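PDB 2W7Y: probable sugar ABC transporter, sugar-binding protein from Streptococcus pneumoniae, which binds the blood group A-trisaccharide as a solute-binding protein and probably delivers glycans to an ABC transporter for uptake. Local coordinates for residues G160-K165 / V281-E286; G197-G202 / N263-D268; N212-T217 / K244-E249; R222-K227 / I234-F239. All coordinates share one frame; numbering follows the deposited sequence.

Contact 1 of 4, residues G160-K165 / V281-E286; sequences GLWYNK and VWASGE. With GAL (beta-D-galactopyranose), chain C; A2G (2-acetamido-2-deoxy-alpha-D-galactopyranose), chain B.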
# COMPACT_ATOMS: atom_id res chain seq x y z
N GLY A 160 -1.84 8.86 1.24
CA GLY A 160 -2.90 9.72 1.74
C GLY A 160 -4.20 9.30 1.08
O GLY A 160 -4.53 8.11 1.04
N LEU A 161 -4.95 10.26 0.55
CA LEU A 161 -6.15 9.94 -0.20
C LEU A 161 -6.35 10.93 -1.36
O LEU A 161 -5.57 11.87 -1.52
CB LEU A 161 -7.38 9.82 0.74
CG LEU A 161 -8.34 10.92 1.22
CD1 LEU A 161 -8.80 10.62 2.65
CD2 LEU A 161 -7.80 12.33 1.16
N TRP A 162 -7.38 10.69 -2.18
CA TRP A 162 -7.70 11.59 -3.28
C TRP A 162 -9.16 12.02 -3.22
O TRP A 162 -10.02 11.26 -2.79
CB TRP A 162 -7.40 10.92 -4.63
CG TRP A 162 -5.96 10.51 -4.78
CD1 TRP A 162 -5.41 9.32 -4.41
CD2 TRP A 162 -4.90 11.29 -5.34
NE1 TRP A 162 -4.07 9.30 -4.71
CE2 TRP A 162 -3.72 10.50 -5.27
CE3 TRP A 162 -4.82 12.58 -5.90
CZ2 TRP A 162 -2.48 10.96 -5.74
CZ3 TRP A 162 -3.59 13.03 -6.35
CH2 TRP A 162 -2.44 12.22 -6.28
N TYR A 163 -9.43 13.26 -3.64
CA TYR A 163 -10.79 13.78 -3.62
C TYR A 163 -11.08 14.66 -4.83
O TYR A 163 -10.17 15.27 -5.40
CB TYR A 163 -11.07 14.53 -2.31
CG TYR A 163 -10.52 15.94 -2.25
CD1 TYR A 163 -9.17 16.18 -2.01
CD2 TYR A 163 -11.37 17.04 -2.41
CE1 TYR A 163 -8.67 17.48 -1.95
CE2 TYR A 163 -10.88 18.34 -2.35
CZ TYR A 163 -9.53 18.55 -2.12
OH TYR A 163 -9.04 19.83 -2.06
N ASN A 164 -12.36 14.70 -5.21
CA ASN A 164 -12.82 15.55 -6.30
C ASN A 164 -13.21 16.93 -5.78
O ASN A 164 -14.21 17.08 -5.07
CB ASN A 164 -13.99 14.90 -7.04
CG ASN A 164 -14.34 15.59 -8.35
OD1 ASN A 164 -14.50 16.81 -8.40
ND2 ASN A 164 -14.47 14.81 -9.41
N LYS A 165 -12.41 17.94 -6.14
CA LYS A 165 -12.62 19.32 -5.69
C LYS A 165 -13.97 19.90 -6.12
O LYS A 165 -14.58 20.67 -5.37
CB LYS A 165 -11.48 20.23 -6.18
CG LYS A 165 -10.09 19.84 -5.69
CD LYS A 165 -9.01 20.78 -6.22
CE LYS A 165 -8.72 20.53 -7.69
NZ LYS A 165 -7.83 21.57 -8.28
N VAL A 281 0.10 7.47 -3.23
CA VAL A 281 0.66 8.52 -4.09
C VAL A 281 0.91 8.02 -5.52
O VAL A 281 0.88 8.80 -6.47
CB VAL A 281 1.96 9.14 -3.49
CG1 VAL A 281 1.68 9.80 -2.14
CG2 VAL A 281 3.08 8.10 -3.36
N TRP A 282 1.15 6.72 -5.64
CA TRP A 282 1.43 6.07 -6.92
C TRP A 282 0.27 6.16 -7.92
O TRP A 282 0.45 5.86 -9.10
CB TRP A 282 1.81 4.60 -6.68
CG TRP A 282 0.78 3.83 -5.88
CD1 TRP A 282 -0.32 3.19 -6.38
CD2 TRP A 282 0.76 3.62 -4.46
NE1 TRP A 282 -1.02 2.60 -5.36
CE2 TRP A 282 -0.38 2.85 -4.17
CE3 TRP A 282 1.60 4.01 -3.41
CZ2 TRP A 282 -0.71 2.45 -2.87
CZ3 TRP A 282 1.27 3.62 -2.12
CH2 TRP A 282 0.13 2.85 -1.86
N ALA A 283 -0.89 6.59 -7.44
CA ALA A 283 -2.08 6.80 -8.28
C ALA A 283 -1.99 8.05 -9.16
O ALA A 283 -2.82 8.24 -10.05
CB ALA A 283 -3.33 6.85 -7.41
N SER A 284 -0.98 8.87 -8.91
CA SER A 284 -0.80 10.18 -9.54
C SER A 284 -0.88 10.21 -11.06
O SER A 284 -1.47 11.12 -11.63
CB SER A 284 0.51 10.81 -9.08
OG SER A 284 0.43 11.16 -7.72
N GLY A 285 -0.27 9.21 -11.71
CA GLY A 285 -0.29 9.11 -13.17
C GLY A 285 -1.67 8.93 -13.77
O GLY A 285 -1.95 9.42 -14.87
N GLU A 286 -2.53 8.22 -13.05
CA GLU A 286 -3.92 8.01 -13.46
C GLU A 286 -4.78 9.19 -13.06
O GLU A 286 -5.82 9.47 -13.66
CB GLU A 286 -4.48 6.73 -12.82
CG GLU A 286 -3.85 5.44 -13.32
CD GLU A 286 -4.16 5.17 -14.78
OE1 GLU A 286 -3.21 5.04 -15.58
OE2 GLU A 286 -5.36 5.09 -15.12
C1 GAL C . 2.21 -0.75 -7.10
C2 GAL C . 1.15 -1.60 -6.39
C3 GAL C . 0.52 -0.83 -5.23
C4 GAL C . 1.58 -0.18 -4.33
C5 GAL C . 2.53 0.65 -5.21
C6 GAL C . 3.64 1.36 -4.43
O1 GAL C . 2.95 -1.58 -7.97
O2 GAL C . 0.16 -1.95 -7.34
O3 GAL C . -0.31 -1.69 -4.48
O4 GAL C . 2.27 -1.19 -3.63
O5 GAL C . 3.12 -0.19 -6.19
O6 GAL C . 4.11 2.46 -5.20
O5 A2G B . -2.31 -0.38 -4.53
C1 A2G B . -1.41 -1.29 -3.84
C2 A2G B . -2.26 -2.35 -3.15
N2 A2G B . -1.42 -3.33 -2.46
C3 A2G B . -3.09 -3.10 -4.20
O3 A2G B . -3.82 -4.16 -3.58
C4 A2G B . -4.01 -2.13 -4.94
O4 A2G B . -4.98 -1.58 -4.03
C5 A2G B . -3.17 -1.01 -5.55
C6 A2G B . -4.03 0.04 -6.24
O6 A2G B . -3.18 1.11 -6.67
C7 A2G B . -1.60 -3.63 -1.18
O7 A2G B . -2.43 -3.11 -0.44
C8 A2G B . -0.64 -4.70 -0.65
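Trp162, on strand 157-164 of this bacterial extracellular solute-binding protein, brings the edge of its indole up to the turn formed by Val281, Ala283 and Ser284, which runs from a 3-10 segment into helix 284-287. With CG beside the backbone N (chi1 -59°), the indole extends from the strand toward the turn. Trp162 NE1 passes 3.7 Å from Ala283 CB, and a small methyl suits this close approach. At the rim of the six-membered ring, Trp162 CH2 meets Ser284 OG at 3.4 Å near the ring plane. The indole N-H itself is spent on the carbonyl of Gly280, just before the turn, so the buried ring is held at its polar atom as well as by packing. Ser284 OG donates to Val281 O at 2.7 Å in the carbonyl plane, and the same oxygen accepts from Ser284 N, so two bonds grip one carbonyl and fix the turn. On the sugar-facing side, Trp282 CG lies between N and the carbonyl carbon (chi1 55°). This sets an apolar face under galactose, a classic sugar-aromatic platform, with GAL C5 3.5 Å above the plane of Trp282, offset toward the rim. At the edge, Trp282 NE1 donates in plane to A2G O6 at 2.9 Å.

Contact 2 of 4, residues G197-G202 / N263-D268; sequences GVYAFG and NAYSKD. With FUC (alpha-L-fucopyranose), chain D.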
# COMPACT_ATOMS: atom_id res chain seq x y z
N GLY A 197 -26.11 11.00 -8.57
CA GLY A 197 -25.18 10.75 -9.66
C GLY A 197 -23.83 10.29 -9.13
O GLY A 197 -23.08 9.60 -9.83
N VAL A 198 -23.53 10.68 -7.89
CA VAL A 198 -22.27 10.31 -7.25
C VAL A 198 -22.46 9.54 -5.94
O VAL A 198 -23.41 9.79 -5.19
CB VAL A 198 -21.34 11.55 -6.99
CG1 VAL A 198 -21.06 12.30 -8.29
CG2 VAL A 198 -21.92 12.48 -5.93
N TYR A 199 -21.57 8.59 -5.69
CA TYR A 199 -21.46 7.97 -4.38
C TYR A 199 -20.23 8.54 -3.67
O TYR A 199 -19.35 9.12 -4.31
CB TYR A 199 -21.43 6.44 -4.46
CG TYR A 199 -20.27 5.83 -5.22
CD1 TYR A 199 -20.32 5.69 -6.62
CD2 TYR A 199 -19.15 5.35 -4.55
CE1 TYR A 199 -19.26 5.11 -7.32
CE2 TYR A 199 -18.08 4.77 -5.25
CZ TYR A 199 -18.15 4.65 -6.63
OH TYR A 199 -17.10 4.08 -7.31
N ALA A 200 -20.19 8.39 -2.35
CA ALA A 200 -19.15 9.02 -1.53
C ALA A 200 -17.76 8.44 -1.82
O ALA A 200 -16.88 9.14 -2.34
CB ALA A 200 -19.50 8.90 -0.06
N PHE A 201 -17.58 7.16 -1.52
CA PHE A 201 -16.32 6.46 -1.76
C PHE A 201 -16.54 4.98 -2.05
O PHE A 201 -17.59 4.42 -1.72
CB PHE A 201 -15.35 6.64 -0.57
CG PHE A 201 -15.93 6.24 0.77
CD1 PHE A 201 -16.55 7.19 1.59
CD2 PHE A 201 -15.85 4.92 1.22
CE1 PHE A 201 -17.09 6.83 2.83
CE2 PHE A 201 -16.38 4.55 2.46
CZ PHE A 201 -17.00 5.51 3.26
N GLY A 202 -15.54 4.35 -2.67
CA GLY A 202 -15.53 2.90 -2.81
C GLY A 202 -15.11 2.23 -1.51
O GLY A 202 -14.15 2.66 -0.87
N ASN A 263 -8.46 -0.96 -7.35
CA ASN A 263 -8.27 -0.96 -8.80
C ASN A 263 -9.56 -0.76 -9.59
O ASN A 263 -9.54 -0.17 -10.68
CB ASN A 263 -7.55 -2.24 -9.25
CG ASN A 263 -6.05 -2.20 -8.98
OD1 ASN A 263 -5.43 -1.14 -8.98
ND2 ASN A 263 -5.46 -3.37 -8.76
N ALA A 264 -10.68 -1.24 -9.05
CA ALA A 264 -11.96 -1.14 -9.74
C ALA A 264 -12.75 0.12 -9.37
O ALA A 264 -13.80 0.40 -9.95
CB ALA A 264 -12.79 -2.39 -9.49
N TYR A 265 -12.23 0.88 -8.40
CA TYR A 265 -12.82 2.16 -8.00
C TYR A 265 -12.10 3.36 -8.63
O TYR A 265 -12.61 4.48 -8.59
CB TYR A 265 -12.83 2.30 -6.47
CG TYR A 265 -13.80 1.37 -5.78
CD1 TYR A 265 -15.16 1.37 -6.11
CD2 TYR A 265 -13.36 0.50 -4.80
CE1 TYR A 265 -16.05 0.52 -5.48
CE2 TYR A 265 -14.24 -0.36 -4.16
CZ TYR A 265 -15.58 -0.35 -4.50
OH TYR A 265 -16.45 -1.20 -3.87
N SER A 266 -10.92 3.10 -9.20
CA SER A 266 -10.10 4.14 -9.82
C SER A 266 -10.79 4.78 -11.02
O SER A 266 -10.81 6.01 -11.14
CB SER A 266 -8.75 3.57 -10.24
OG SER A 266 -7.92 4.58 -10.78
N LYS A 267 -11.36 3.95 -11.88
CA LYS A 267 -12.05 4.39 -13.09
C LYS A 267 -13.20 5.34 -12.77
O LYS A 267 -13.28 6.43 -13.34
CB LYS A 267 -12.55 3.17 -13.88
CG LYS A 267 -12.89 3.44 -15.33
CD LYS A 267 -12.95 2.13 -16.12
CE LYS A 267 -13.59 2.30 -17.48
NZ LYS A 267 -15.08 2.38 -17.40
N ASP A 268 -14.07 4.93 -11.83
CA ASP A 268 -15.21 5.73 -11.39
C ASP A 268 -14.79 7.11 -10.92
O ASP A 268 -15.43 8.11 -11.26
CB ASP A 268 -15.96 5.03 -10.25
CG ASP A 268 -16.95 4.00 -10.74
OD1 ASP A 268 -17.16 3.87 -11.97
OD2 ASP A 268 -17.55 3.32 -9.88
C1 FUC D . -0.12 -3.37 -7.40
C2 FUC D . -1.23 -3.63 -8.42
C3 FUC D . -0.69 -3.44 -9.84
C4 FUC D . 0.50 -4.38 -10.07
C5 FUC D . 1.55 -4.15 -8.98
C6 FUC D . 2.71 -5.13 -9.06
O2 FUC D . -2.30 -2.74 -8.20
O3 FUC D . -1.70 -3.64 -10.81
O4 FUC D . 0.06 -5.73 -10.05
O5 FUC D . 0.99 -4.22 -7.68
O HOH W 1 -14.53 5.20 -6.92
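Tyr199, Tyr265 and Gly202 bury the most surface here, joining residues 199-202, where the chain turns a corner at Ala200, to helix 262-270. The Tyr199 phenol reaches across to the helix, and its OH donates to Asp268 OD2 at 2.7 Å, using the anti lone pair of OD2, on the side away from the other oxygen. Ring and carboxylate planes stand 73° apart, with OD2 at the ring edge. A water donates both to Tyr199 OH, at 2.8 Å, and to Tyr265 O, so the hydroxyl gives one bond, receives another and ties two points of the helix together. Tyrosine suits the place, a rigid ring ending in a group that can do both. Tyr265 turns one face to the backbone: Gly202 CA sits 3.4 Å from the centroid of the Tyr265 ring, only 4° off the normal, a CH-pi contact. With no side chain, Gly202 lets its CA settle directly over the ring. Beyond, Tyr265 OH is hydrogen-bonded to Ala203 O, pinning the far end of the ring. At the sugar-facing end of the segment, Asn263 ND2 donates to FUC O2 at 3.3 Å. The arrangement is strand-to-helix packing behind the glycan pocket, to which this helix contributes Asn263.

Contact 3 of 4, residues N212-T217 / K244-E249; sequences NTVLGT and KMVMKE
This is a small, wholly apolar helix-to-helix contact, made where Val214, near the end of helix 207-215, meets Met245 and Val246 on helix 237-252. It lies in the helical part of the fold, and the chain between the two segments includes helix 219-224. The backbones stay well apart, with the CA atoms of Val214 and Val246 8.3 Å from each other, so the gap is bridged by side chains alone. Val214 splits its two branches between two neighbours. Val214 CG1, which lies between the backbone N and the carbonyl carbon (chi1 78°), meets Val246 CG2 at 3.9 Å, and the two valines slide past each other in opposite directions. CG2, on the other branch, touches the selenium of Met245, a selenomethionine, with Val214 CG2 and Met245 SE 4.0 Å apart. Here the side chains cross obliquely; chi1 -85° and an extended chi2 of 154° carry the selenium of the partly exposed Met245 to Val214. The two valines are buried, and their beta-branched shape presents methyls close to the backbone. Trp182 of helix 182-193 packs on both Val214 and Met245, and Leu404 of helix 394-406 packs on Val246, so the pair belongs to a larger apolar layer among four helices. Polar groups of the same segments turn to other partners: Glu249 forms a salt bridge with Arg193, and Lys244 one with Asp415. With methyls and selenium in van der Waals contact, cohesion between these segments rests on dispersion and the exclusion of water, and it imposes little directional constraint.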
# COMPACT_ATOMS: atom_id res chain seq x y z
N ASN A 212 -7.24 1.88 9.53
CA ASN A 212 -5.81 2.07 9.78
C ASN A 212 -5.50 3.46 10.32
O ASN A 212 -4.71 3.62 11.26
CB ASN A 212 -5.04 1.86 8.48
CG ASN A 212 -3.63 1.32 8.69
OD1 ASN A 212 -3.13 0.56 7.87
ND2 ASN A 212 -2.97 1.73 9.77
N THR A 213 -6.13 4.47 9.72
CA THR A 213 -5.85 5.86 10.06
C THR A 213 -6.64 6.39 11.26
O THR A 213 -6.13 7.23 12.00
CB THR A 213 -6.01 6.81 8.84
OG1 THR A 213 -7.29 6.61 8.22
CG2 THR A 213 -4.93 6.54 7.82
N VAL A 214 -7.86 5.89 11.47
CA VAL A 214 -8.68 6.33 12.60
C VAL A 214 -8.16 5.76 13.91
O VAL A 214 -8.32 6.36 14.97
CB VAL A 214 -10.21 6.07 12.40
CG1 VAL A 214 -10.58 4.61 12.65
CG2 VAL A 214 -11.04 6.99 13.29
N LEU A 215 -7.52 4.59 13.83
CA LEU A 215 -6.84 4.00 14.96
C LEU A 215 -5.66 4.88 15.38
O LEU A 215 -5.41 5.07 16.57
CB LEU A 215 -6.38 2.58 14.61
CG LEU A 215 -5.99 1.60 15.73
CD1 LEU A 215 -7.17 1.26 16.63
CD2 LEU A 215 -5.42 0.33 15.11
N GLY A 216 -4.96 5.45 14.39
CA GLY A 216 -3.82 6.34 14.64
C GLY A 216 -4.18 7.73 15.16
O GLY A 216 -3.34 8.62 15.18
N THR A 217 -5.43 7.89 15.58
CA THR A 217 -5.95 9.18 16.05
C THR A 217 -5.71 9.36 17.56
O THR A 217 -5.85 10.47 18.09
CB THR A 217 -7.45 9.33 15.68
OG1 THR A 217 -7.73 10.68 15.29
CG2 THR A 217 -8.38 8.90 16.81
N LYS A 244 -16.02 0.17 14.85
CA LYS A 244 -17.42 0.61 14.87
C LYS A 244 -17.68 1.89 14.06
O LYS A 244 -18.66 1.97 13.31
CB LYS A 244 -17.91 0.78 16.31
CG LYS A 244 -19.40 1.05 16.43
CD LYS A 244 -19.84 1.13 17.88
CE LYS A 244 -21.26 1.64 17.98
NZ LYS A 244 -21.75 1.70 19.39
N MSE A 245 -16.80 2.88 14.23
CA MSE A 245 -16.85 4.13 13.47
C MSE A 245 -16.84 3.91 11.96
O MSE A 245 -17.63 4.52 11.23
CB MSE A 245 -15.65 5.01 13.83
CG MSE A 245 -15.83 5.87 15.06
SE MSE A 245 -14.08 6.26 15.84
CE MSE A 245 -14.37 8.09 16.45
N VAL A 246 -15.94 3.04 11.51
CA VAL A 246 -15.73 2.77 10.08
C VAL A 246 -16.87 1.95 9.48
O VAL A 246 -17.36 2.26 8.40
CB VAL A 246 -14.34 2.10 9.83
CG1 VAL A 246 -14.13 1.78 8.36
CG2 VAL A 246 -13.22 3.01 10.32
N MSE A 247 -17.30 0.91 10.21
CA MSE A 247 -18.44 0.07 9.82
C MSE A 247 -19.75 0.84 9.68
O MSE A 247 -20.54 0.56 8.79
CB MSE A 247 -18.62 -1.08 10.80
CG MSE A 247 -17.60 -2.18 10.66
SE MSE A 247 -17.84 -3.58 11.99
CE MSE A 247 -16.63 -4.91 11.24
N LYS A 248 -19.98 1.81 10.57
CA LYS A 248 -21.14 2.69 10.51
C LYS A 248 -21.10 3.56 9.25
O LYS A 248 -22.13 3.78 8.61
CB LYS A 248 -21.21 3.58 11.75
CG LYS A 248 -21.81 2.91 12.98
CD LYS A 248 -21.58 3.75 14.23
CE LYS A 248 -22.33 5.08 14.18
NZ LYS A 248 -21.95 5.98 15.31
N GLU A 249 -19.91 4.05 8.92
CA GLU A 249 -19.70 4.87 7.74
C GLU A 249 -19.79 4.06 6.44
O GLU A 249 -20.33 4.53 5.44
CB GLU A 249 -18.37 5.63 7.83
CG GLU A 249 -18.13 6.67 6.73
CD GLU A 249 -19.29 7.64 6.55
OE1 GLU A 249 -19.45 8.15 5.42
OE2 GLU A 249 -20.04 7.91 7.51

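Contact 4 of 4, residues R222-K227 / I234-F239; sequences RKLLDK and IESKEF
Leu224 carries this contact, reaching from the end of helix 219-224 to the start of helix 237-252. Its CB points toward the second segment and leads to CG, where the side chain forks. The first torsion, chi1 -111°, is away from the usual staggered values, and the fork sends CD2 into the contact. That methyl does the close touching: Leu224 CD2 lies 4.2 Å from Phe239 CD1. It also comes near Ser236 OG, at a distance left uncertain by the doubtful position of that oxygen. Against Phe239, the leucine comes in at the ring edge near its plane, the two side chains crossing at about a right angle. The ring is brought there by a first torsion that puts CG anti to the backbone N (chi1 -162°), and Ile234 CA lies 3.8 Å above the plane of the Phe239 ring, offset toward the rim. Ser236 stands at the N-cap of the helix, where its hydroxyl accepts from Phe239 N in a bond that is weak and, like the place of OG, doubtful. Phe211 meets Phe239 edge-to-face, and Leu215 packs on Leu224. A branched aliphatic tip beside a ring edge makes this a modest apolar contact resting on dispersion, with little directional demand.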
# COMPACT_ATOMS: atom_id res chain seq x y z
N ARG A 222 -1.98 4.16 18.16
CA ARG A 222 -0.69 4.22 17.45
C ARG A 222 0.28 3.13 17.92
O ARG A 222 0.97 2.52 17.10
CB ARG A 222 -0.04 5.60 17.60
CG ARG A 222 -0.74 6.71 16.84
CD ARG A 222 -0.06 8.06 17.07
NE ARG A 222 -1.03 9.15 16.94
CZ ARG A 222 -1.33 10.02 17.90
NH1 ARG A 222 -0.71 9.97 19.07
NH2 ARG A 222 -2.23 10.97 17.67
N LYS A 223 0.34 2.89 19.23
CA LYS A 223 1.24 1.87 19.78
C LYS A 223 0.75 0.44 19.50
O LYS A 223 1.54 -0.50 19.48
CB LYS A 223 1.52 2.11 21.27
CG LYS A 223 0.31 2.05 22.19
CD LYS A 223 0.74 2.29 23.64
CE LYS A 223 -0.43 2.14 24.60
NZ LYS A 223 -0.03 2.41 26.01
N LEU A 224 -0.56 0.30 19.28
CA LEU A 224 -1.14 -0.93 18.75
C LEU A 224 -0.54 -1.30 17.40
O LEU A 224 -0.27 -2.47 17.14
CB LEU A 224 -2.66 -0.78 18.61
CG LEU A 224 -3.64 -1.56 19.50
CD1 LEU A 224 -3.18 -1.70 20.96
CD2 LEU A 224 -5.02 -0.92 19.43
N LEU A 225 -0.32 -0.28 16.56
CA LEU A 225 0.29 -0.45 15.24
C LEU A 225 1.82 -0.43 15.25
O LEU A 225 2.45 -0.33 14.19
CB LEU A 225 -0.25 0.62 14.27
CG LEU A 225 -1.73 0.54 13.85
CD1 LEU A 225 -2.21 1.90 13.34
CD2 LEU A 225 -1.95 -0.54 12.79
N ASP A 226 2.42 -0.53 16.43
CA ASP A 226 3.88 -0.61 16.60
C ASP A 226 4.34 -2.05 16.78
O ASP A 226 5.50 -2.39 16.51
CB ASP A 226 4.32 0.19 17.83
CG ASP A 226 4.90 1.55 17.48
OD1 ASP A 226 5.89 1.61 16.72
OD2 ASP A 226 4.37 2.57 17.98
N LYS A 227 3.44 -2.90 17.26
CA LYS A 227 3.75 -4.30 17.55
C LYS A 227 2.80 -5.22 16.79
O LYS A 227 1.79 -4.75 16.25
CB LYS A 227 3.63 -4.54 19.06
CG LYS A 227 4.47 -3.63 19.96
CD LYS A 227 5.96 -3.97 19.89
CE LYS A 227 6.76 -3.20 20.93
NZ LYS A 227 6.81 -1.73 20.64
N ILE A 234 -6.84 -6.33 20.44
CA ILE A 234 -8.10 -6.47 19.74
C ILE A 234 -9.29 -5.94 20.58
O ILE A 234 -10.42 -5.89 20.08
CB ILE A 234 -8.33 -7.96 19.32
CG1 ILE A 234 -7.28 -8.41 18.30
CG2 ILE A 234 -9.71 -8.17 18.71
CD1 ILE A 234 -7.10 -9.92 18.21
N GLU A 235 -9.04 -5.51 21.81
CA GLU A 235 -10.13 -5.48 22.79
C GLU A 235 -10.24 -4.49 23.97
O GLU A 235 -11.34 -4.39 24.52
CB GLU A 235 -10.19 -6.89 23.41
CG GLU A 235 -11.47 -7.23 24.16
CD GLU A 235 -11.27 -8.34 25.16
OE1 GLU A 235 -10.31 -9.12 24.99
OE2 GLU A 235 -12.07 -8.42 26.13
N SER A 236 -9.25 -3.66 24.34
CA SER A 236 -8.87 -2.40 23.67
C SER A 236 -10.05 -1.62 23.06
O SER A 236 -10.57 -1.96 21.99
CB SER A 236 -7.56 -2.42 22.86
OG SER A 236 -7.79 -2.27 21.46
N LYS A 237 -10.47 -0.60 23.80
CA LYS A 237 -11.57 0.29 23.43
C LYS A 237 -11.30 1.01 22.11
O LYS A 237 -12.19 1.16 21.28
CB LYS A 237 -11.85 1.28 24.57
CG LYS A 237 -12.76 2.45 24.22
CD LYS A 237 -13.35 3.10 25.48
CE LYS A 237 -13.75 4.56 25.23
NZ LYS A 237 -14.80 4.72 24.17
N GLU A 238 -10.05 1.44 21.92
CA GLU A 238 -9.62 2.10 20.69
C GLU A 238 -9.80 1.22 19.45
O GLU A 238 -10.26 1.71 18.41
CB GLU A 238 -8.16 2.56 20.80
CG GLU A 238 -7.91 3.69 21.80
CD GLU A 238 -7.73 3.20 23.22
OE1 GLU A 238 -7.68 1.97 23.44
OE2 GLU A 238 -7.62 4.05 24.13
N PHE A 239 -9.45 -0.06 19.56
CA PHE A 239 -9.64 -1.03 18.48
C PHE A 239 -11.12 -1.24 18.17
O PHE A 239 -11.51 -1.31 17.01
CB PHE A 239 -9.00 -2.37 18.86
CG PHE A 239 -8.75 -3.29 17.69
CD1 PHE A 239 -7.49 -3.38 17.11
CD2 PHE A 239 -9.78 -4.09 17.18
CE1 PHE A 239 -7.26 -4.23 16.04
CE2 PHE A 239 -9.55 -4.94 16.10
CZ PHE A 239 -8.29 -5.01 15.53

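In the fold
From the N terminus, residues 160-165 come first, and their pairing with 281-286 in contact 1 closes the widest loop, which encloses all the others. Within it, 197-202 and 263-268 close contact 2; contact 3, 212-217 with 244-249, lies inside that, and contact 4, 222-227 with 234-239, is innermost. The four are thus concentric, and none cross. Contacts 1 and 2 tie strands 157-164 and 199-201 to the sugar-binding side, their centres 12 Å apart. Contacts 3 and 4 share helix 237-252 and join it to helices 207-215 and 219-224. Phe201 packing on Glu249 links contact 2 to contact 3, and a probable Gly216-Arg222 hydrogen bond links contact 3 to contact 4.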